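Local coordinates for Fe2OG dioxygenase domain-containing protein (PDB 4J25), which probably hydroxylates prolyl residues of a protein substrate as an iron- and 2-oxoglutarate-dependent prolyl 4-hydroxylase, here crystallised with manganese and the inhibitor N-oxalylglycine, at residues Pro27-Leu32 with Met112-Leu117; His42-Gln47 with Leu176-Ala181; His146-Arg151 with Met157-Leu162; Val196-Leu199 with Pro204-Val207. All coordinates share one frame; numbering follows the deposited sequence.

Interaction 1 (Pro27-Leu32 with Met112-Leu117); sequences PEHPML and MDQLRL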
loop_
_atom_site.group_PDB
_atom_site.type_symbol
_atom_site.label_atom_id
_atom_site.label_comp_id
_atom_site.label_asym_id
_atom_site.label_seq_id
_atom_site.Cartn_x
_atom_site.Cartn_y
_atom_site.Cartn_z
ATOM N N PRO A 27 0.561 -16.072 -3.073
ATOM C CA PRO A 27 0.506 -16.233 -1.615
ATOM C C PRO A 27 -0.920 -16.203 -1.069
ATOM O O PRO A 27 -1.823 -15.654 -1.709
ATOM C CB PRO A 27 1.300 -15.027 -1.108
ATOM C CG PRO A 27 1.105 -13.974 -2.182
ATOM C CD PRO A 27 1.056 -14.742 -3.473
ATOM N N GLU A 28 -1.114 -16.765 0.116
ATOM C CA GLU A 28 -2.423 -16.760 0.745
ATOM C C GLU A 28 -2.777 -15.356 1.189
ATOM O O GLU A 28 -1.926 -14.634 1.712
ATOM C CB GLU A 28 -2.447 -17.692 1.954
ATOM C CG GLU A 28 -2.211 -19.130 1.598
ATOM C CD GLU A 28 -3.275 -19.655 0.663
ATOM O OE1 GLU A 28 -4.455 -19.634 1.065
ATOM O OE2 GLU A 28 -2.939 -20.060 -0.472
ATOM N N HIS A 29 -4.033 -14.974 0.982
ATOM C CA HIS A 29 -4.518 -13.663 1.404
ATOM C C HIS A 29 -6.019 -13.746 1.687
ATOM O O HIS A 29 -6.695 -14.628 1.171
ATOM C CB HIS A 29 -4.215 -12.599 0.332
ATOM C CG HIS A 29 -4.919 -12.837 -0.966
ATOM N ND1 HIS A 29 -4.321 -13.474 -2.030
ATOM C CD2 HIS A 29 -6.172 -12.525 -1.371
ATOM C CE1 HIS A 29 -5.178 -13.548 -3.032
ATOM N NE2 HIS A 29 -6.309 -12.979 -2.658
ATOM N N PRO A 30 -6.548 -12.831 2.514
ATOM C CA PRO A 30 -7.993 -12.868 2.760
ATOM C C PRO A 30 -8.774 -12.479 1.500
ATOM O O PRO A 30 -8.171 -12.008 0.548
ATOM C CB PRO A 30 -8.188 -11.845 3.882
ATOM C CG PRO A 30 -7.066 -10.904 3.745
ATOM C CD PRO A 30 -5.899 -11.702 3.196
ATOM N N MET A 31 -10.083 -12.695 1.484
ATOM C CA MET A 31 -10.871 -12.510 0.267
ATOM C C MET A 31 -10.846 -11.046 -0.195
ATOM O O MET A 31 -11.013 -10.130 0.592
ATOM C CB MET A 31 -12.299 -13.001 0.488
ATOM N N LEU A 32 -10.613 -10.837 -1.483
ATOM C CA LEU A 32 -10.427 -9.491 -2.015
ATOM C C LEU A 32 -11.763 -8.757 -2.168
ATOM O O LEU A 32 -11.802 -7.524 -2.240
ATOM C CB LEU A 32 -9.697 -9.552 -3.353
ATOM C CG LEU A 32 -8.350 -10.272 -3.321
ATOM C CD1 LEU A 32 -7.742 -10.279 -4.697
ATOM C CD2 LEU A 32 -7.396 -9.627 -2.330
ATOM N N MET A 112 -1.374 -8.532 -5.767
ATOM C CA MET A 112 -1.865 -7.219 -6.130
ATOM C C MET A 112 -2.456 -7.254 -7.538
ATOM O O MET A 112 -3.361 -6.484 -7.840
ATOM C CB MET A 112 -0.752 -6.178 -6.025
ATOM C CG MET A 112 -0.261 -5.969 -4.595
ATOM S SD MET A 112 -1.573 -5.340 -3.522
ATOM C CE MET A 112 -2.167 -6.738 -2.689
ATOM N N ASP A 113 -1.964 -8.147 -8.394
ATOM C CA ASP A 113 -2.580 -8.288 -9.702
ATOM C C ASP A 113 -3.982 -8.848 -9.546
ATOM O O ASP A 113 -4.892 -8.443 -10.256
ATOM C CB ASP A 113 -1.764 -9.134 -10.670
ATOM C CG ASP A 113 -2.333 -9.100 -12.078
ATOM O OD1 ASP A 113 -2.256 -8.041 -12.727
ATOM O OD2 ASP A 113 -2.877 -10.114 -12.544
ATOM N N GLN A 114 -4.172 -9.761 -8.605
ATOM C CA GLN A 114 -5.511 -10.257 -8.323
ATOM C C GLN A 114 -6.417 -9.136 -7.819
ATOM O O GLN A 114 -7.578 -9.069 -8.190
ATOM C CB GLN A 114 -5.470 -11.346 -7.267
ATOM C CG GLN A 114 -5.101 -12.717 -7.759
ATOM C CD GLN A 114 -5.180 -13.721 -6.632
ATOM O OE1 GLN A 114 -4.447 -13.612 -5.666
ATOM N NE2 GLN A 114 -6.094 -14.677 -6.733
ATOM N N LEU A 115 -5.891 -8.306 -6.928
ATOM C CA LEU A 115 -6.613 -7.139 -6.440
ATOM C C LEU A 115 -6.971 -6.157 -7.577
ATOM O O LEU A 115 -8.067 -5.635 -7.596
ATOM C CB LEU A 115 -5.805 -6.434 -5.339
ATOM C CG LEU A 115 -6.461 -5.201 -4.705
ATOM C CD1 LEU A 115 -7.858 -5.524 -4.220
ATOM C CD2 LEU A 115 -5.607 -4.670 -3.563
ATOM N N ARG A 116 -6.052 -5.922 -8.509
ATOM C CA ARG A 116 -6.336 -5.141 -9.717
ATOM C C ARG A 116 -7.561 -5.629 -10.489
ATOM O O ARG A 116 -8.464 -4.837 -10.819
ATOM C CB ARG A 116 -5.131 -5.118 -10.658
ATOM C CG ARG A 116 -5.311 -4.120 -11.820
ATOM C CD ARG A 116 -4.047 -3.979 -12.643
ATOM N NE ARG A 116 -3.647 -5.260 -13.208
ATOM C CZ ARG A 116 -4.162 -5.803 -14.309
ATOM N NH1 ARG A 116 -5.103 -5.182 -15.002
ATOM N NH2 ARG A 116 -3.724 -6.991 -14.719
ATOM N N LEU A 117 -7.603 -6.928 -10.756
ATOM C CA LEU A 117 -8.699 -7.517 -11.522
ATOM C C LEU A 117 -9.994 -7.461 -10.728
ATOM O O LEU A 117 -11.066 -7.297 -11.299
ATOM C CB LEU A 117 -8.397 -8.966 -11.915
ATOM C CG LEU A 117 -7.171 -9.230 -12.809
ATOM C CD1 LEU A 117 -6.995 -10.746 -13.073
ATOM C CD2 LEU A 117 -7.257 -8.485 -14.127
#

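Interaction 2 (His42-Gln47 with Leu176-Ala181); sequences HGWSQQ and LRMFLA. With OGA (N-oxalylglycine), chain J.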
loop_
_atom_site.group_PDB
_atom_site.type_symbol
_atom_site.label_atom_id
_atom_site.label_comp_id
_atom_site.label_asym_id
_atom_site.label_seq_id
_atom_site.Cartn_x
_atom_site.Cartn_y
_atom_site.Cartn_z
ATOM N N HIS A 42 -16.664 3.261 1.267
ATOM C CA HIS A 42 -15.959 4.219 2.129
ATOM C C HIS A 42 -14.785 4.915 1.463
ATOM O O HIS A 42 -14.248 5.870 2.018
ATOM C CB HIS A 42 -15.407 3.539 3.391
ATOM C CG HIS A 42 -16.437 2.844 4.223
ATOM N ND1 HIS A 42 -16.410 1.483 4.448
ATOM C CD2 HIS A 42 -17.496 3.317 4.915
ATOM C CE1 HIS A 42 -17.428 1.145 5.215
ATOM N NE2 HIS A 42 -18.104 2.239 5.511
ATOM N N GLY A 43 -14.347 4.439 0.304
ATOM C CA GLY A 43 -13.185 5.029 -0.342
ATOM C C GLY A 43 -11.852 4.483 0.154
ATOM O O GLY A 43 -10.796 4.899 -0.315
ATOM N N TRP A 44 -11.891 3.576 1.126
ATOM C CA TRP A 44 -10.659 3.014 1.683
ATOM C C TRP A 44 -10.910 1.678 2.349
ATOM O O TRP A 44 -12.045 1.340 2.664
ATOM C CB TRP A 44 -10.017 3.982 2.686
ATOM C CG TRP A 44 -10.795 4.162 3.949
ATOM C CD1 TRP A 44 -11.939 4.910 4.119
ATOM C CD2 TRP A 44 -10.503 3.585 5.229
ATOM N NE1 TRP A 44 -12.364 4.829 5.418
ATOM C CE2 TRP A 44 -11.502 4.031 6.124
ATOM C CE3 TRP A 44 -9.497 2.740 5.706
ATOM C CZ2 TRP A 44 -11.525 3.659 7.467
ATOM C CZ3 TRP A 44 -9.507 2.379 7.057
ATOM C CH2 TRP A 44 -10.517 2.835 7.917
ATOM N N SER A 45 -9.836 0.918 2.571
ATOM C CA SER A 45 -9.950 -0.381 3.197
ATOM C C SER A 45 -8.653 -0.671 3.949
ATOM O O SER A 45 -7.575 -0.223 3.552
ATOM C CB SER A 45 -10.198 -1.455 2.148
ATOM O OG SER A 45 -10.533 -2.694 2.741
ATOM N N GLN A 46 -8.780 -1.383 5.053
ATOM C CA GLN A 46 -7.626 -1.833 5.825
ATOM C C GLN A 46 -7.770 -3.315 6.150
ATOM O O GLN A 46 -8.826 -3.757 6.596
ATOM C CB GLN A 46 -7.495 -1.006 7.093
ATOM C CG GLN A 46 -6.333 -1.447 8.021
ATOM C CD GLN A 46 -6.227 -0.606 9.286
ATOM O OE1 GLN A 46 -5.619 -1.017 10.262
ATOM N NE2 GLN A 46 -6.799 0.583 9.265
ATOM N N GLN A 47 -6.706 -4.088 5.919
ATOM C CA GLN A 47 -6.740 -5.529 6.120
ATOM C C GLN A 47 -5.549 -5.958 6.942
ATOM O O GLN A 47 -4.415 -5.749 6.528
ATOM C CB GLN A 47 -6.668 -6.263 4.785
ATOM C CG GLN A 47 -7.768 -5.884 3.832
ATOM C CD GLN A 47 -9.108 -6.332 4.334
ATOM O OE1 GLN A 47 -9.226 -7.392 4.948
ATOM N NE2 GLN A 47 -10.125 -5.521 4.104
ATOM N N LEU A 176 0.216 6.119 9.761
ATOM C CA LEU A 176 -0.420 6.792 8.635
ATOM C C LEU A 176 -1.712 7.414 9.185
ATOM O O LEU A 176 -2.508 6.718 9.805
ATOM C CB LEU A 176 -0.764 5.799 7.530
ATOM C CG LEU A 176 -1.525 6.341 6.310
ATOM C CD1 LEU A 176 -0.614 7.227 5.485
ATOM C CD2 LEU A 176 -2.085 5.206 5.458
ATOM N N ARG A 177 -1.895 8.713 8.987
ATOM C CA ARG A 177 -3.143 9.385 9.374
ATOM C C ARG A 177 -3.947 9.781 8.135
ATOM O O ARG A 177 -3.477 10.557 7.322
ATOM C CB ARG A 177 -2.848 10.618 10.225
ATOM C CG ARG A 177 -4.099 11.403 10.615
ATOM C CD ARG A 177 -3.826 12.381 11.726
ATOM N NE ARG A 177 -3.551 11.710 12.995
ATOM C CZ ARG A 177 -3.072 12.317 14.076
ATOM N NH1 ARG A 177 -2.791 13.611 14.052
ATOM N NH2 ARG A 177 -2.872 11.629 15.184
ATOM N N MET A 178 -5.160 9.236 8.026
ATOM C CA MET A 178 -6.022 9.414 6.874
ATOM C C MET A 178 -7.177 10.335 7.224
ATOM O O MET A 178 -7.825 10.167 8.255
ATOM C CB MET A 178 -6.590 8.066 6.441
ATOM C CG MET A 178 -5.522 7.009 6.205
ATOM S SD MET A 178 -6.219 5.355 6.149
ATOM C CE MET A 178 -6.949 5.387 4.527
ATOM N N PHE A 179 -7.411 11.308 6.361
ATOM C CA PHE A 179 -8.471 12.273 6.559
ATOM C C PHE A 179 -9.652 11.881 5.719
ATOM O O PHE A 179 -9.646 11.992 4.488
ATOM C CB PHE A 179 -7.949 13.673 6.269
ATOM C CG PHE A 179 -6.807 14.046 7.160
ATOM C CD1 PHE A 179 -7.038 14.577 8.415
ATOM C CD2 PHE A 179 -5.508 13.799 6.782
ATOM C CE1 PHE A 179 -5.983 14.876 9.261
ATOM C CE2 PHE A 179 -4.450 14.108 7.627
ATOM C CZ PHE A 179 -4.694 14.642 8.869
ATOM N N LEU A 180 -10.675 11.395 6.415
ATOM C CA LEU A 180 -11.820 10.782 5.771
ATOM C C LEU A 180 -12.929 11.792 5.707
ATOM O O LEU A 180 -12.732 12.943 6.076
ATOM C CB LEU A 180 -12.245 9.540 6.543
ATOM C CG LEU A 180 -11.081 8.600 6.835
ATOM C CD1 LEU A 180 -11.533 7.390 7.654
ATOM C CD2 LEU A 180 -10.399 8.168 5.524
ATOM N N ALA A 181 -14.088 11.368 5.213
ATOM C CA ALA A 181 -15.214 12.277 5.030
ATOM C C ALA A 181 -15.721 12.746 6.384
ATOM O O ALA A 181 -15.481 12.096 7.393
ATOM C CB ALA A 181 -16.324 11.576 4.268
HETATM C C1 OGA J . 3.231 7.729 -0.038
HETATM C C2 OGA J . 2.610 7.605 1.319
HETATM C C4 OGA J . 2.388 6.434 3.482
HETATM C C5 OGA J . 2.913 5.282 4.269
HETATM O O1 OGA J . 4.267 7.043 -0.274
HETATM O O2 OGA J . 2.710 8.488 -0.930
HETATM O "O2'" OGA J . 1.756 8.407 1.668
HETATM O O3 OGA J . 2.176 4.737 5.128
HETATM N N1 OGA J . 3.010 6.535 2.204
HETATM O O4 OGA J . 4.081 4.849 4.082
HETATM O O HOH W 1 -14.315 8.269 4.106
#

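Interaction 3 (His146-Arg151 with Met157-Leu162); sequences HLDRFR and MVSAVL. With MN (manganese (II) ion), chain I; OGA (N-oxalylglycine), chain J.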
loop_
_atom_site.group_PDB
_atom_site.type_symbol
_atom_site.label_atom_id
_atom_site.label_comp_id
_atom_site.label_asym_id
_atom_site.label_seq_id
_atom_site.Cartn_x
_atom_site.Cartn_y
_atom_site.Cartn_z
ATOM N N HIS A 146 -0.867 15.191 2.251
ATOM C CA HIS A 146 -0.853 15.211 0.794
ATOM C C HIS A 146 -1.913 14.296 0.211
ATOM O O HIS A 146 -2.493 13.449 0.909
ATOM C CB HIS A 146 0.527 14.823 0.248
ATOM C CG HIS A 146 0.878 13.379 0.434
ATOM N ND1 HIS A 146 1.339 12.875 1.628
ATOM C CD2 HIS A 146 0.841 12.333 -0.426
ATOM C CE1 HIS A 146 1.567 11.578 1.500
ATOM N NE2 HIS A 146 1.269 11.224 0.264
ATOM N N LEU A 147 -2.161 14.503 -1.078
ATOM C CA LEU A 147 -2.959 13.596 -1.883
ATOM C C LEU A 147 -2.015 12.913 -2.851
ATOM O O LEU A 147 -1.080 13.528 -3.355
ATOM C CB LEU A 147 -4.025 14.343 -2.680
ATOM C CG LEU A 147 -5.258 14.788 -1.915
ATOM C CD1 LEU A 147 -5.754 16.142 -2.446
ATOM C CD2 LEU A 147 -6.335 13.747 -2.017
ATOM N N ASP A 148 -2.262 11.644 -3.119
ATOM C CA ASP A 148 -1.408 10.912 -4.038
ATOM C C ASP A 148 -1.681 11.309 -5.482
ATOM O O ASP A 148 -0.771 11.353 -6.291
ATOM C CB ASP A 148 -1.596 9.409 -3.878
ATOM C CG ASP A 148 -0.976 8.868 -2.596
ATOM O OD1 ASP A 148 -0.118 9.520 -1.974
ATOM O OD2 ASP A 148 -1.364 7.763 -2.232
ATOM N N ARG A 149 -2.930 11.573 -5.810
ATOM C CA ARG A 149 -3.292 11.937 -7.177
ATOM C C ARG A 149 -3.799 13.373 -7.226
ATOM O O ARG A 149 -4.758 13.700 -6.554
ATOM C CB ARG A 149 -4.379 10.995 -7.704
ATOM C CG ARG A 149 -4.887 11.385 -9.067
ATOM C CD ARG A 149 -6.309 10.943 -9.328
ATOM N NE ARG A 149 -6.712 11.345 -10.673
ATOM C CZ ARG A 149 -7.845 10.978 -11.258
ATOM N NH1 ARG A 149 -8.700 10.194 -10.616
ATOM N NH2 ARG A 149 -8.121 11.394 -12.486
ATOM N N PHE A 150 -3.157 14.219 -8.019
ATOM C CA PHE A 150 -3.626 15.591 -8.211
ATOM C C PHE A 150 -4.832 15.630 -9.155
ATOM O O PHE A 150 -5.158 14.636 -9.807
ATOM C CB PHE A 150 -2.499 16.451 -8.777
ATOM C CG PHE A 150 -1.286 16.540 -7.881
ATOM C CD1 PHE A 150 -1.352 16.165 -6.543
ATOM C CD2 PHE A 150 -0.075 17.007 -8.386
ATOM C CE1 PHE A 150 -0.234 16.256 -5.728
ATOM C CE2 PHE A 150 1.044 17.099 -7.578
ATOM C CZ PHE A 150 0.967 16.724 -6.248
ATOM N N ARG A 151 -5.491 16.780 -9.245
ATOM C CA ARG A 151 -6.589 16.932 -10.196
ATOM C C ARG A 151 -6.061 17.002 -11.638
ATOM O O ARG A 151 -6.804 17.348 -12.557
ATOM C CB ARG A 151 -7.405 18.188 -9.873
ATOM N N MET A 157 -4.913 5.819 -9.515
ATOM C CA MET A 157 -6.316 5.785 -9.153
ATOM C C MET A 157 -6.541 5.204 -7.754
ATOM O O MET A 157 -7.467 5.593 -7.062
ATOM C CB MET A 157 -7.089 4.926 -10.148
ATOM C CG MET A 157 -7.089 5.451 -11.569
ATOM S SD MET A 157 -7.710 7.154 -11.655
ATOM C CE MET A 157 -9.416 6.904 -11.211
ATOM N N VAL A 158 -5.723 4.234 -7.360
ATOM C CA VAL A 158 -5.896 3.581 -6.074
ATOM C C VAL A 158 -4.527 3.362 -5.461
ATOM O O VAL A 158 -3.628 2.896 -6.133
ATOM C CB VAL A 158 -6.584 2.192 -6.205
ATOM C CG1 VAL A 158 -6.730 1.537 -4.811
ATOM C CG2 VAL A 158 -7.949 2.297 -6.913
ATOM N N SER A 159 -4.389 3.687 -4.187
ATOM C CA SER A 159 -3.124 3.594 -3.480
ATOM C C SER A 159 -3.158 2.379 -2.588
ATOM O O SER A 159 -4.201 2.025 -2.078
ATOM C CB SER A 159 -2.919 4.824 -2.601
ATOM O OG SER A 159 -3.002 6.007 -3.369
ATOM N N ALA A 160 -2.011 1.750 -2.388
ATOM C CA ALA A 160 -1.930 0.581 -1.539
ATOM C C ALA A 160 -0.562 0.564 -0.868
ATOM O O ALA A 160 0.477 0.688 -1.528
ATOM C CB ALA A 160 -2.161 -0.686 -2.348
ATOM N N VAL A 161 -0.581 0.438 0.449
ATOM C CA VAL A 161 0.627 0.394 1.248
ATOM C C VAL A 161 0.596 -0.866 2.093
ATOM O O VAL A 161 -0.386 -1.108 2.805
ATOM C CB VAL A 161 0.702 1.573 2.227
ATOM C CG1 VAL A 161 2.120 1.681 2.798
ATOM C CG2 VAL A 161 0.303 2.839 1.567
ATOM N N LEU A 162 1.665 -1.660 2.018
ATOM C CA LEU A 162 1.819 -2.824 2.884
ATOM C C LEU A 162 2.879 -2.509 3.941
ATOM O O LEU A 162 3.985 -2.076 3.609
ATOM C CB LEU A 162 2.209 -4.074 2.071
ATOM C CG LEU A 162 2.430 -5.346 2.924
ATOM C CD1 LEU A 162 1.137 -5.896 3.473
ATOM C CD2 LEU A 162 3.127 -6.406 2.104
HETATM MN MN MN I . 0.819 9.109 -0.082
HETATM C C1 OGA J . 3.231 7.729 -0.038
HETATM C C2 OGA J . 2.610 7.605 1.319
HETATM C C4 OGA J . 2.388 6.434 3.482
HETATM C C5 OGA J . 2.913 5.282 4.269
HETATM O O1 OGA J . 4.267 7.043 -0.274
HETATM O O2 OGA J . 2.710 8.488 -0.930
HETATM O "O2'" OGA J . 1.756 8.407 1.668
HETATM O O3 OGA J . 2.176 4.737 5.128
HETATM N N1 OGA J . 3.010 6.535 2.204
HETATM O O4 OGA J . 4.081 4.849 4.082
HETATM O O HOH W 2 0.403 6.916 -0.351
#

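Interaction 4 (Val196-Leu199 with Pro204-Val207); sequences VVFL and PHEV. With MN (manganese (II) ion), chain I; OGA (N-oxalylglycine), chain J.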
loop_
_atom_site.group_PDB
_atom_site.type_symbol
_atom_site.label_atom_id
_atom_site.label_comp_id
_atom_site.label_asym_id
_atom_site.label_seq_id
_atom_site.Cartn_x
_atom_site.Cartn_y
_atom_site.Cartn_z
ATOM N N VAL A 196 -3.216 -1.230 3.629
ATOM C CA VAL A 196 -4.172 -0.132 3.546
ATOM C C VAL A 196 -4.334 0.215 2.076
ATOM O O VAL A 196 -3.351 0.401 1.381
ATOM C CB VAL A 196 -3.685 1.111 4.301
ATOM C CG1 VAL A 196 -4.716 2.276 4.175
ATOM C CG2 VAL A 196 -3.469 0.783 5.741
ATOM N N VAL A 197 -5.577 0.285 1.612
ATOM C CA VAL A 197 -5.881 0.644 0.226
ATOM C C VAL A 197 -6.839 1.831 0.244
ATOM O O VAL A 197 -7.782 1.869 1.034
ATOM C CB VAL A 197 -6.550 -0.536 -0.508
ATOM C CG1 VAL A 197 -6.690 -0.265 -1.985
ATOM C CG2 VAL A 197 -5.737 -1.826 -0.312
ATOM N N PHE A 198 -6.609 2.815 -0.613
ATOM C CA PHE A 198 -7.553 3.935 -0.709
ATOM C C PHE A 198 -7.592 4.589 -2.092
ATOM O O PHE A 198 -6.687 4.406 -2.940
ATOM C CB PHE A 198 -7.285 4.990 0.375
ATOM C CG PHE A 198 -5.880 5.545 0.379
ATOM C CD1 PHE A 198 -4.896 4.960 1.167
ATOM C CD2 PHE A 198 -5.551 6.657 -0.384
ATOM C CE1 PHE A 198 -3.617 5.454 1.186
ATOM C CE2 PHE A 198 -4.275 7.157 -0.369
ATOM C CZ PHE A 198 -3.298 6.554 0.414
ATOM N N LEU A 199 -8.665 5.335 -2.329
ATOM C CA LEU A 199 -8.786 6.103 -3.548
ATOM C C LEU A 199 -7.816 7.291 -3.540
ATOM O O LEU A 199 -7.911 8.176 -2.693
ATOM C CB LEU A 199 -10.242 6.561 -3.735
ATOM C CG LEU A 199 -11.230 5.403 -3.893
ATOM C CD1 LEU A 199 -12.683 5.898 -3.973
ATOM C CD2 LEU A 199 -10.906 4.539 -5.105
ATOM N N PRO A 204 -6.778 12.545 1.601
ATOM C CA PRO A 204 -5.535 13.169 2.043
ATOM C C PRO A 204 -4.965 12.345 3.173
ATOM O O PRO A 204 -5.735 11.728 3.917
ATOM C CB PRO A 204 -5.983 14.542 2.544
ATOM C CG PRO A 204 -7.325 14.756 1.960
ATOM C CD PRO A 204 -7.942 13.414 1.855
ATOM N N HIS A 205 -3.649 12.306 3.303
ATOM C CA HIS A 205 -3.041 11.496 4.357
ATOM C C HIS A 205 -1.642 11.996 4.658
ATOM O O HIS A 205 -1.073 12.769 3.897
ATOM C CB HIS A 205 -3.018 10.012 3.986
ATOM C CG HIS A 205 -2.304 9.717 2.701
ATOM N ND1 HIS A 205 -2.902 9.888 1.472
ATOM C CD2 HIS A 205 -1.057 9.251 2.450
ATOM C CE1 HIS A 205 -2.048 9.563 0.517
ATOM N NE2 HIS A 205 -0.926 9.159 1.078
ATOM N N GLU A 206 -1.109 11.579 5.795
ATOM C CA GLU A 206 0.222 11.984 6.201
ATOM C C GLU A 206 0.834 10.881 7.043
ATOM O O GLU A 206 0.144 9.949 7.459
ATOM C CB GLU A 206 0.162 13.296 6.991
ATOM C CG GLU A 206 -0.525 13.158 8.312
ATOM C CD GLU A 206 -0.704 14.471 9.030
ATOM O OE1 GLU A 206 -1.290 14.466 10.128
ATOM O OE2 GLU A 206 -0.286 15.516 8.498
ATOM N N VAL A 207 2.137 10.978 7.276
ATOM C CA VAL A 207 2.838 10.040 8.144
ATOM C C VAL A 207 3.467 10.811 9.282
ATOM O O VAL A 207 4.247 11.729 9.056
ATOM C CB VAL A 207 3.937 9.279 7.400
ATOM C CG1 VAL A 207 4.721 8.338 8.377
ATOM C CG2 VAL A 207 3.344 8.507 6.234
HETATM MN MN MN I . 0.819 9.109 -0.082
HETATM C C1 OGA J . 3.231 7.729 -0.038
HETATM C C2 OGA J . 2.610 7.605 1.319
HETATM C C4 OGA J . 2.388 6.434 3.482
HETATM C C5 OGA J . 2.913 5.282 4.269
HETATM O O1 OGA J . 4.267 7.043 -0.274
HETATM O O2 OGA J . 2.710 8.488 -0.930
HETATM O "O2'" OGA J . 1.756 8.407 1.668
HETATM O O3 OGA J . 2.176 4.737 5.128
HETATM N N1 OGA J . 3.010 6.535 2.204
HETATM O O4 OGA J . 4.081 4.849 4.082
HETATM O O HOH W 2 0.403 6.916 -0.351
#

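Interaction 1 (Pro27-Leu32 with Met112-Leu117)
Leu32 meets helix 103-123 through a single methyl, CD1, which lies against the helix backbone: CD1 stands 3.5 Å from the amide N of Leu115 and 3.6 Å from CB of Gln114. The side chain of Leu115 is farther off, with 4.4 Å between its CB and Leu32 CD1, so this is a methyl laid on one helical turn rather than two interleaved leucines. The CG of Leu32 sits anti to the carbonyl carbon (chi1 -56°), which sends the branch toward the helix. Beside it, the His29 ring and the Gln114 amide approach with planes 82° apart, but the spacing there is too short to be trusted. A weak hydrogen bond from His29 ND1 to Pro27 O, 3.3 Å, ties the ring back to its own loop. Farther out, Phe50 touches Leu32, and Phe221 of strand 214-222 touches Leu115. The arrangement is loop-on-helix packing outside the metal site, joining the lead-in to helix 32-42 with a helix laid against the major sheet of the double-stranded beta-helix.

Interaction 2 (His42-Gln47 with Leu176-Ala181)
Trp44 reaches Met178 and Leu180 between the two sheets of the double-stranded beta-helix: its strand 44-47 is the outermost of the larger sheet on that side, while 176-179 is central in the smaller one. Side chains make the contact, from strand 44-47 on one side and from strand 176-179 and the loop that follows it on the other. Leu180 supplies the CH-pi part. Its CD2 stands over a face of the indole, 4.0 Å from the centroid of the five-membered ring and 20° off the normal, and its other methyl, CD1, comes to 3.5 Å from Trp44 NE1. The sulfur-aromatic part belongs to Met178, whose SD lies 4.8 Å from the centroid of the six-membered ring in an oblique Met-aromatic approach, 34° off the normal. A bend at chi3 (76°) turns the Met178 methyl back toward the indole, where CE packs 3.8 Å from Trp44 CB. Replacing Trp44 by an alanine would probably open a gap between the sheets and deprive the Leu180 methyls and the Met178 sulfur of their aromatic partner. Outside the pair, the Trp44 ring also meets that of His186, and Met178 touches Phe198. On the same strand as Met178, Leu176 lines the N-oxalylglycine pocket, where the co-substrate 2-oxoglutarate would probably bind, with CD1 3.7 Å from C4 of the ligand. The polar link is a water that donates to His42 O and accepts from Ala181 N at 3.3 Å.

Interaction 3 (His146-Arg151 with Met157-Leu162)
Asp148 and Ser159 face each other with CA atoms 7.5 Å apart, the loop 146-151 running beside strand 157-162 at side-chain distance. The Ser159 hydroxyl donates to Asp148 OD2 over 2.7 Å, meeting the anti lone pair of that oxygen, the one turned away from OD1. The other oxygen, OD1, binds manganese at 2.1 Å, and His146 NE2 binds it at 2.2 Å. OD2 also accepts a bond from the metal-bound water and is hydrogen-bonded to Trp220 NE1, so three partners fix the rotation of the carboxylate. An alanine at Ser159 would remove one of these donors and is likely to let the metal-binding carboxylate turn more easily. At the outer end, Met157 SD lies over a face of the Arg149 guanidinium, 3.4 Å from NH1, the two side chains running alongside each other. Strand 156-163 is flanked in the larger sheet by 195-199 and 214-222; Met157 and Val158 form a classic beta bulge opposite Phe221, and Ser159 is backbone-bonded to Phe198.

Interaction 4 (Val196-Leu199 with Pro204-Val207)
The second histidine of the His-X-Asp...His metal triad, the hallmark of 2-oxoglutarate oxygenases, is supported here by a phenylalanine from the facing sheet of the double-stranded beta-helix. Phe198, on strand 195-199 of the larger sheet, directs its edge at a face of His205, on strand 205-207 of the smaller one, in a T-shaped (edge-to-face) pair. The ring centroids are 4.6 Å apart and the planes stand at 63°. The CE2-CZ edge does the touching: Phe198 CZ lies 3.2 Å above the imidazole plane, displaced toward the rim, and 3.3 Å from His205 CE1. Both rings start with CG between the backbone N and the carbonyl carbon (chi1 56° in Phe198 and 57° in His205), a setting that goes with both rings pointing toward each other between the sheets.

The imidazole is also fixed at its polar ends. ND1 is hydrogen-bonded to the carbonyl O of Val203, which sets the rotation of the ring and presents NE2 to the manganese. Completing the protein ligands are His146 and Asp148. With the phenyl edge against one face, the His205 ring is restrained both in its plane and across it. The bound N-oxalylglycine chelates the metal through O2 and O2', and Arg214 is hydrogen-bonded to the same molecule. Val207, two residues along the strand, places CG2 3.6 Å from C4 of the ligand, while the metal bond from His205 NE2 measures 2.1 Å.

How the interactions relate
Interactions 3 and 4 build the metal site together: their centres lie 7 Å apart, they share the manganese and its bound water, and backbone bonds join Ser159 N to Phe198 O (2.7 Å) and His146 O to His205 N (2.9 Å). Interaction 2, with its centre 6 Å from that of interaction 4, spans the same two sheets. Its strands neighbour those of interaction 4 in both, as the 2.7 Å from Ser45 N to Val197 O and the 2.8 Å from Arg177 N to Glu206 O indicate. All three touch N-oxalylglycine. Interaction 1 is peripheral, its centre about 19 Å from each of the others, and meets interaction 2 through Pro30 and Gln47.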